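Local coordinates for hypothetical acetyltransferase (Shewanella oneidensis, PDB 1T82), which is of unproven function but has a hotdog fold and probably acts on acyl groups, as a thioesterase or acyltransferase, at residues 41-50 against 103-113; 89-100 against 141-152. All blocks are in the same frame, centred on the assembly; numbering follows the deposited sequence.

In the fold
Both contacts are antiparallel strand pairs in one curved hotdog sheet, and strand 127-137 lies between them. The centres of contacts 1 and 2 are about 14 Å apart. The two also touch, V103 of contact 1 packing on C142 of contact 2. Each has a buried apolar face toward helix 62-84 and a more polar outer face, so neither is wholly core or wholly surface. Contact 1 is the shorter. Its outer face carries a charged pair and a water, and the second subunit does not touch its segments. Contact 2 is longer and bulged, and its inner face is richer in aromatic rings. Strand 89-99 also pairs with the second subunit, so contact 2 lies at the dimer interface.

Contact 1. Residues 41-50 against 103-113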
# COMPACT_ATOMS: atom_id res chain seq x y z
N ASP B 41 15.65 -16.60 -14.27
CA ASP B 41 16.95 -16.13 -13.81
C ASP B 41 16.89 -15.42 -12.47
O ASP B 41 17.65 -14.49 -12.22
CB ASP B 41 17.57 -15.19 -14.84
CG ASP B 41 18.33 -15.93 -15.92
OD1 ASP B 41 17.72 -16.79 -16.60
OD2 ASP B 41 19.53 -15.65 -16.09
N GLY B 42 15.98 -15.87 -11.60
CA GLY B 42 15.86 -15.28 -10.29
C GLY B 42 15.15 -13.94 -10.21
O GLY B 42 15.16 -13.30 -9.16
N GLU B 43 14.51 -13.52 -11.30
CA GLU B 43 13.80 -12.25 -11.30
C GLU B 43 12.31 -12.43 -11.56
O GLU B 43 11.91 -13.07 -12.54
CB GLU B 43 14.37 -11.31 -12.36
CG GLU B 43 13.71 -9.93 -12.37
CD GLU B 43 14.33 -8.99 -13.38
OE1 GLU B 43 14.27 -9.29 -14.59
OE2 GLU B 43 14.88 -7.95 -12.97
N LEU B 44 11.49 -11.88 -10.67
CA LEU B 44 10.04 -11.95 -10.83
C LEU B 44 9.55 -10.60 -11.33
O LEU B 44 9.91 -9.55 -10.78
CB LEU B 44 9.36 -12.28 -9.49
CG LEU B 44 7.84 -12.15 -9.46
CD1 LEU B 44 7.22 -13.17 -10.40
CD2 LEU B 44 7.31 -12.35 -8.04
N SER B 45 8.74 -10.62 -12.38
CA SER B 45 8.18 -9.40 -12.95
C SER B 45 6.65 -9.47 -12.82
O SER B 45 6.05 -10.49 -13.15
CB SER B 45 8.57 -9.27 -14.43
OG SER B 45 9.95 -8.98 -14.57
N VAL B 46 6.05 -8.39 -12.34
CA VAL B 46 4.60 -8.32 -12.12
C VAL B 46 4.04 -7.01 -12.69
O VAL B 46 4.76 -6.03 -12.83
CB VAL B 46 4.30 -8.39 -10.59
CG1 VAL B 46 2.81 -8.21 -10.33
CG2 VAL B 46 4.79 -9.72 -10.03
N SER B 47 2.75 -7.00 -13.03
CA SER B 47 2.15 -5.78 -13.55
C SER B 47 0.67 -5.73 -13.19
O SER B 47 0.13 -6.65 -12.58
CB SER B 47 2.31 -5.71 -15.08
OG SER B 47 1.87 -4.45 -15.58
N ALA B 48 0.03 -4.62 -13.57
CA ALA B 48 -1.39 -4.41 -13.33
C ALA B 48 -1.78 -3.27 -14.25
O ALA B 48 -0.97 -2.40 -14.55
CB ALA B 48 -1.65 -4.03 -11.88
N PRO B 49 -3.03 -3.28 -14.72
CA PRO B 49 -3.50 -2.22 -15.61
C PRO B 49 -3.66 -0.94 -14.81
O PRO B 49 -3.82 -0.97 -13.58
CB PRO B 49 -4.84 -2.75 -16.10
CG PRO B 49 -5.32 -3.56 -14.93
CD PRO B 49 -4.07 -4.29 -14.52
N LEU B 50 -3.62 0.19 -15.50
CA LEU B 50 -3.77 1.47 -14.83
C LEU B 50 -5.22 1.75 -14.45
O LEU B 50 -5.49 2.24 -13.36
CB LEU B 50 -3.24 2.58 -15.74
CG LEU B 50 -3.28 4.00 -15.17
CD1 LEU B 50 -2.56 4.06 -13.82
CD2 LEU B 50 -2.62 4.94 -16.18
N VAL B 103 3.22 7.32 -12.59
CA VAL B 103 3.12 6.12 -13.41
C VAL B 103 1.98 6.35 -14.39
O VAL B 103 0.81 6.44 -13.99
CB VAL B 103 2.80 4.87 -12.55
CG1 VAL B 103 2.65 3.65 -13.43
CG2 VAL B 103 3.91 4.66 -11.52
N THR B 104 2.31 6.43 -15.67
CA THR B 104 1.32 6.71 -16.71
C THR B 104 0.75 5.55 -17.53
O THR B 104 -0.05 5.76 -18.43
CB THR B 104 1.87 7.77 -17.67
OG1 THR B 104 3.14 7.33 -18.19
CG2 THR B 104 2.06 9.09 -16.95
N SER B 105 1.18 4.33 -17.22
CA SER B 105 0.65 3.16 -17.92
C SER B 105 0.99 1.93 -17.12
O SER B 105 1.61 2.03 -16.06
CB SER B 105 1.22 3.06 -19.35
OG SER B 105 2.63 2.91 -19.36
N ALA B 106 0.56 0.77 -17.60
CA ALA B 106 0.83 -0.50 -16.91
C ALA B 106 2.33 -0.60 -16.66
O ALA B 106 3.12 -0.66 -17.59
CB ALA B 106 0.35 -1.66 -17.76
N PRO B 107 2.74 -0.63 -15.38
CA PRO B 107 4.16 -0.72 -15.03
C PRO B 107 4.76 -2.11 -14.96
O PRO B 107 4.05 -3.12 -15.01
CB PRO B 107 4.21 -0.03 -13.68
CG PRO B 107 2.94 -0.53 -13.04
CD PRO B 107 1.92 -0.42 -14.17
N GLU B 108 6.08 -2.15 -14.87
CA GLU B 108 6.80 -3.41 -14.73
C GLU B 108 7.38 -3.36 -13.33
O GLU B 108 8.22 -2.50 -13.02
CB GLU B 108 7.91 -3.54 -15.77
CG GLU B 108 7.39 -3.86 -17.16
CD GLU B 108 8.51 -4.08 -18.15
OE1 GLU B 108 9.22 -3.10 -18.46
OE2 GLU B 108 8.68 -5.23 -18.60
N VAL B 109 6.90 -4.25 -12.47
CA VAL B 109 7.35 -4.31 -11.09
C VAL B 109 8.26 -5.52 -10.99
O VAL B 109 7.84 -6.66 -11.23
CB VAL B 109 6.17 -4.46 -10.12
CG1 VAL B 109 6.66 -4.31 -8.69
CG2 VAL B 109 5.11 -3.43 -10.44
N LYS B 110 9.51 -5.26 -10.63
CA LYS B 110 10.51 -6.31 -10.56
C LYS B 110 11.19 -6.51 -9.22
O LYS B 110 11.42 -5.56 -8.47
CB LYS B 110 11.59 -6.04 -11.61
CG LYS B 110 11.04 -5.80 -13.01
CD LYS B 110 12.16 -5.45 -13.98
CE LYS B 110 11.63 -5.19 -15.39
NZ LYS B 110 12.72 -4.86 -16.35
N VAL B 111 11.52 -7.77 -8.93
CA VAL B 111 12.24 -8.13 -7.71
C VAL B 111 13.20 -9.26 -8.06
O VAL B 111 12.84 -10.19 -8.80
CB VAL B 111 11.28 -8.56 -6.56
CG1 VAL B 111 10.49 -9.80 -6.96
CG2 VAL B 111 12.08 -8.82 -5.29
N ARG B 112 14.42 -9.16 -7.57
CA ARG B 112 15.45 -10.17 -7.81
C ARG B 112 15.78 -10.87 -6.50
O ARG B 112 15.98 -10.21 -5.48
CB ARG B 112 16.71 -9.53 -8.39
CG ARG B 112 17.83 -10.54 -8.69
CD ARG B 112 18.97 -9.91 -9.50
NE ARG B 112 18.56 -9.52 -10.84
CZ ARG B 112 18.24 -10.37 -11.81
NH1 ARG B 112 18.28 -11.68 -11.60
NH2 ARG B 112 17.88 -9.90 -13.00
N TRP B 113 15.82 -12.19 -6.52
CA TRP B 113 16.11 -12.98 -5.33
C TRP B 113 17.56 -12.78 -4.87
O TRP B 113 18.50 -12.97 -5.65
CB TRP B 113 15.84 -14.46 -5.63
CG TRP B 113 15.95 -15.34 -4.43
CD1 TRP B 113 16.82 -16.39 -4.27
CD2 TRP B 113 15.16 -15.28 -3.24
NE1 TRP B 113 16.61 -16.99 -3.05
CE2 TRP B 113 15.60 -16.33 -2.40
CE3 TRP B 113 14.12 -14.45 -2.81
CZ2 TRP B 113 15.04 -16.56 -1.14
CZ3 TRP B 113 13.56 -14.68 -1.55
CH2 TRP B 113 14.03 -15.73 -0.73
O HOH W 1 9.41 -7.01 -16.70
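Two torsions bring E43 and R112 together: E43 keeps CG anti to its N (chi1 -177°) and runs straight to its carboxylate, and R112 starts extended but bends at chi3 (-66°). The bend lays the guanidinium with one face against E43 CB. E43 OE2 stands 3.6 Å from R112 NH2, well out of the guanidinium plane. This salt bridge is therefore one of charge alone. At the edge of the same group, R112 NH1 gives a weak bond to D41 O (2.9 Å). The E43 carboxylate also lies against the aliphatic K110 CD, while the K110 ammonium makes a cation-pi contact with F136. With an alanine here in place of E43 the carboxylate is gone, and R112 would probably lose its charge partner and keep only the weak bond to D41 O across this contact. Further along this face, water 1 links S45 OG to E108 OE2, to which it donates (2.7 Å). S47 OG donates to P107 O (2.6 Å), in the carbonyl plane, beyond the last ladder pair. On the other face L44 CB touches V111 CG1 (3.7 Å), and V46 and V109 pack on T72 of helix 62-84. The backbone pairs L44 with V111 and V46 with V109, two hydrogen bonds each. The chemistry is thus divided by face: aliphatic groups fill the side toward the helix, and the other carries water and a pair held by charge, not by a directed hydrogen bond.

Contact 2. Residues 89-100 against 141-152; sequences DIVLADAHIRYL and LCAQFDGLYVSV
Strands 89-99 and 140-152 form an antiparallel ladder of the hotdog sheet, its register shifted by one residue at a beta bulge at A93. L92 and Y149 are a non-hydrogen-bonded pair just before it. L92 CD1 sits over the centre of the Y149 ring, 3.8 Å from the centroid, in a CH-pi contact 12° off the ring normal. With CG anti to its carbonyl carbon (chi1 -65°), Y149 turns that ring face to L92 CD1, and its OH bonds T70 O of helix 62-84. L92 CD2 comes to the edge of the F145 ring, 4.4 Å from CZ. I90 CG2 reaches Y149 CD2 (3.9 Å) obliquely. A95 CB meets F145 CE2 at 3.8 Å. G147, opposite A95, has no side chain, and a CB there would clash with F145 CE1. At the bulge A93 N donates to L148 O, and L148 N to D94 O. D94 N is buried without a partner. On the outer face D94 OD1 is pressed against the aliphatic L148 CB (3.1 Å), while D94 OD2 bonds water 2 (3.0 Å). R98 NH2 donates to H96 NE2 (3.2 Å), in the planes of both groups. At the far end L100 CD1 packs on L141 CG (3.7 Å). D94 to R98 also pair with a strand of the second subunit, and D89 OD1 bonds H57 of that subunit. A curved antiparallel sheet wrapped round a long helix, and continued through the edge strand 89-99 into the partner subunit, is the arrangement of the hotdog dimer.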
# COMPACT_ATOMS: atom_id res chain seq x y z
N ASP B 89 4.00 -19.18 6.59
CA ASP B 89 3.13 -18.02 6.45
C ASP B 89 3.98 -16.77 6.30
O ASP B 89 4.68 -16.37 7.24
CB ASP B 89 2.21 -17.89 7.67
CG ASP B 89 1.28 -16.69 7.57
OD1 ASP B 89 0.72 -16.47 6.48
OD2 ASP B 89 1.11 -15.97 8.58
N ILE B 90 3.91 -16.15 5.12
CA ILE B 90 4.69 -14.95 4.81
C ILE B 90 3.96 -13.68 5.22
O ILE B 90 2.83 -13.43 4.79
CB ILE B 90 4.97 -14.88 3.29
CG1 ILE B 90 5.61 -16.19 2.83
CG2 ILE B 90 5.89 -13.70 2.98
CD1 ILE B 90 5.68 -16.35 1.32
N VAL B 91 4.61 -12.86 6.05
CA VAL B 91 3.99 -11.63 6.51
C VAL B 91 4.96 -10.45 6.40
O VAL B 91 6.12 -10.55 6.79
CB VAL B 91 3.55 -11.76 7.99
CG1 VAL B 91 2.80 -10.51 8.43
CG2 VAL B 91 2.67 -12.99 8.16
N LEU B 92 4.49 -9.34 5.84
CA LEU B 92 5.34 -8.17 5.71
C LEU B 92 5.42 -7.50 7.08
O LEU B 92 4.40 -7.16 7.68
CB LEU B 92 4.76 -7.19 4.68
CG LEU B 92 5.51 -5.87 4.46
CD1 LEU B 92 6.92 -6.12 3.93
CD2 LEU B 92 4.71 -5.03 3.48
N ALA B 93 6.64 -7.32 7.58
CA ALA B 93 6.85 -6.70 8.89
C ALA B 93 7.01 -5.19 8.80
O ALA B 93 6.43 -4.45 9.58
CB ALA B 93 8.07 -7.32 9.56
N ASP B 94 7.83 -4.74 7.86
CA ASP B 94 8.04 -3.31 7.70
C ASP B 94 8.46 -3.01 6.27
O ASP B 94 9.07 -3.85 5.60
CB ASP B 94 9.11 -2.81 8.67
CG ASP B 94 10.43 -3.53 8.52
OD1 ASP B 94 10.49 -4.73 8.86
OD2 ASP B 94 11.40 -2.89 8.06
N ALA B 95 8.13 -1.82 5.81
CA ALA B 95 8.48 -1.45 4.46
C ALA B 95 8.66 0.04 4.32
O ALA B 95 8.09 0.83 5.07
CB ALA B 95 7.40 -1.94 3.50
N HIS B 96 9.47 0.41 3.34
CA HIS B 96 9.73 1.80 3.03
C HIS B 96 9.51 1.96 1.53
O HIS B 96 9.99 1.15 0.74
CB HIS B 96 11.17 2.16 3.39
CG HIS B 96 11.56 3.55 3.01
ND1 HIS B 96 10.80 4.65 3.36
CD2 HIS B 96 12.62 4.03 2.31
CE1 HIS B 96 11.38 5.75 2.89
NE2 HIS B 96 12.48 5.40 2.25
N ILE B 97 8.79 3.01 1.14
CA ILE B 97 8.54 3.23 -0.28
C ILE B 97 8.79 4.69 -0.64
O ILE B 97 8.46 5.60 0.12
CB ILE B 97 7.08 2.84 -0.67
CG1 ILE B 97 6.86 3.03 -2.17
CG2 ILE B 97 6.09 3.67 0.13
CD1 ILE B 97 5.57 2.41 -2.70
N ARG B 98 9.41 4.91 -1.80
CA ARG B 98 9.69 6.25 -2.28
C ARG B 98 9.06 6.37 -3.66
O ARG B 98 9.24 5.51 -4.51
CB ARG B 98 11.20 6.50 -2.38
CG ARG B 98 11.96 6.25 -1.09
CD ARG B 98 13.41 6.69 -1.21
NE ARG B 98 13.54 8.14 -1.21
CZ ARG B 98 13.40 8.90 -0.12
NH1 ARG B 98 13.52 10.22 -0.21
NH2 ARG B 98 13.17 8.34 1.06
N TYR B 99 8.30 7.45 -3.86
CA TYR B 99 7.66 7.68 -5.14
C TYR B 99 8.50 8.71 -5.89
O TYR B 99 8.62 9.86 -5.47
CB TYR B 99 6.23 8.20 -4.93
CG TYR B 99 5.34 7.25 -4.17
CD1 TYR B 99 5.30 7.26 -2.77
CD2 TYR B 99 4.52 6.35 -4.85
CE1 TYR B 99 4.45 6.40 -2.07
CE2 TYR B 99 3.68 5.48 -4.16
CZ TYR B 99 3.64 5.51 -2.78
OH TYR B 99 2.79 4.67 -2.11
N LEU B 100 9.09 8.28 -7.01
CA LEU B 100 9.96 9.13 -7.80
C LEU B 100 9.28 9.91 -8.93
O LEU B 100 9.59 11.08 -9.15
CB LEU B 100 11.09 8.29 -8.40
CG LEU B 100 11.91 7.45 -7.43
CD1 LEU B 100 12.95 6.65 -8.21
CD2 LEU B 100 12.58 8.34 -6.40
N LEU B 141 12.48 4.32 -13.91
CA LEU B 141 12.24 3.96 -12.51
C LEU B 141 11.30 5.00 -11.91
O LEU B 141 11.65 6.18 -11.83
CB LEU B 141 13.56 3.93 -11.73
CG LEU B 141 13.43 3.59 -10.24
CD1 LEU B 141 12.82 2.21 -10.10
CD2 LEU B 141 14.79 3.64 -9.56
N CYS B 142 10.12 4.57 -11.47
CA CYS B 142 9.14 5.49 -10.90
C CYS B 142 8.88 5.32 -9.40
O CYS B 142 8.33 6.22 -8.76
CB CYS B 142 7.82 5.37 -11.66
SG CYS B 142 7.89 5.94 -13.37
N ALA B 143 9.26 4.18 -8.84
CA ALA B 143 9.08 3.94 -7.41
C ALA B 143 10.04 2.88 -6.89
O ALA B 143 10.39 1.94 -7.61
CB ALA B 143 7.62 3.55 -7.11
N GLN B 144 10.46 3.05 -5.64
CA GLN B 144 11.41 2.16 -4.97
C GLN B 144 10.80 1.62 -3.68
O GLN B 144 10.23 2.37 -2.89
CB GLN B 144 12.70 2.92 -4.65
CG GLN B 144 13.85 2.05 -4.20
CD GLN B 144 14.32 1.10 -5.29
OE1 GLN B 144 14.80 1.53 -6.35
NE2 GLN B 144 14.19 -0.20 -5.05
N PHE B 145 10.96 0.32 -3.46
CA PHE B 145 10.39 -0.35 -2.29
C PHE B 145 11.38 -1.27 -1.59
O PHE B 145 12.13 -2.00 -2.24
CB PHE B 145 9.16 -1.14 -2.77
CG PHE B 145 8.51 -2.00 -1.71
CD1 PHE B 145 8.99 -3.27 -1.43
CD2 PHE B 145 7.35 -1.57 -1.07
CE1 PHE B 145 8.33 -4.12 -0.53
CE2 PHE B 145 6.68 -2.40 -0.17
CZ PHE B 145 7.17 -3.67 0.10
N ASP B 146 11.39 -1.20 -0.27
CA ASP B 146 12.26 -2.05 0.54
C ASP B 146 11.36 -2.67 1.59
O ASP B 146 10.72 -1.97 2.36
CB ASP B 146 13.36 -1.21 1.18
CG ASP B 146 14.45 -0.85 0.19
OD1 ASP B 146 15.15 -1.77 -0.28
OD2 ASP B 146 14.60 0.35 -0.14
N GLY B 147 11.29 -4.00 1.59
CA GLY B 147 10.44 -4.66 2.55
C GLY B 147 11.10 -5.81 3.28
O GLY B 147 11.91 -6.54 2.72
N LEU B 148 10.75 -5.94 4.55
CA LEU B 148 11.28 -7.03 5.36
C LEU B 148 10.14 -8.01 5.55
O LEU B 148 9.14 -7.67 6.18
CB LEU B 148 11.76 -6.51 6.72
CG LEU B 148 12.22 -7.60 7.70
CD1 LEU B 148 13.38 -8.37 7.11
CD2 LEU B 148 12.61 -6.96 9.03
N TYR B 149 10.27 -9.20 4.98
CA TYR B 149 9.22 -10.21 5.12
C TYR B 149 9.65 -11.26 6.13
O TYR B 149 10.83 -11.58 6.23
CB TYR B 149 8.93 -10.89 3.77
CG TYR B 149 8.35 -9.97 2.72
CD1 TYR B 149 9.16 -9.09 2.01
CD2 TYR B 149 6.98 -9.95 2.47
CE1 TYR B 149 8.63 -8.21 1.07
CE2 TYR B 149 6.43 -9.08 1.53
CZ TYR B 149 7.26 -8.21 0.83
OH TYR B 149 6.73 -7.33 -0.08
N VAL B 150 8.69 -11.78 6.87
CA VAL B 150 8.98 -12.81 7.86
C VAL B 150 8.10 -14.01 7.56
O VAL B 150 6.89 -13.89 7.44
CB VAL B 150 8.67 -12.31 9.29
CG1 VAL B 150 8.93 -13.43 10.30
CG2 VAL B 150 9.53 -11.10 9.61
N SER B 151 8.73 -15.17 7.40
CA SER B 151 7.98 -16.39 7.11
C SER B 151 8.02 -17.32 8.31
O SER B 151 9.10 -17.64 8.82
CB SER B 151 8.56 -17.10 5.89
OG SER B 151 7.81 -18.27 5.60
N VAL B 152 6.85 -17.75 8.77
CA VAL B 152 6.76 -18.65 9.91
C VAL B 152 6.26 -20.02 9.47
O VAL B 152 5.20 -20.15 8.87
CB VAL B 152 5.80 -18.09 10.99
CG1 VAL B 152 6.41 -16.86 11.64
CG2 VAL B 152 4.45 -17.75 10.38
O HOH W 2 12.15 -2.65 5.19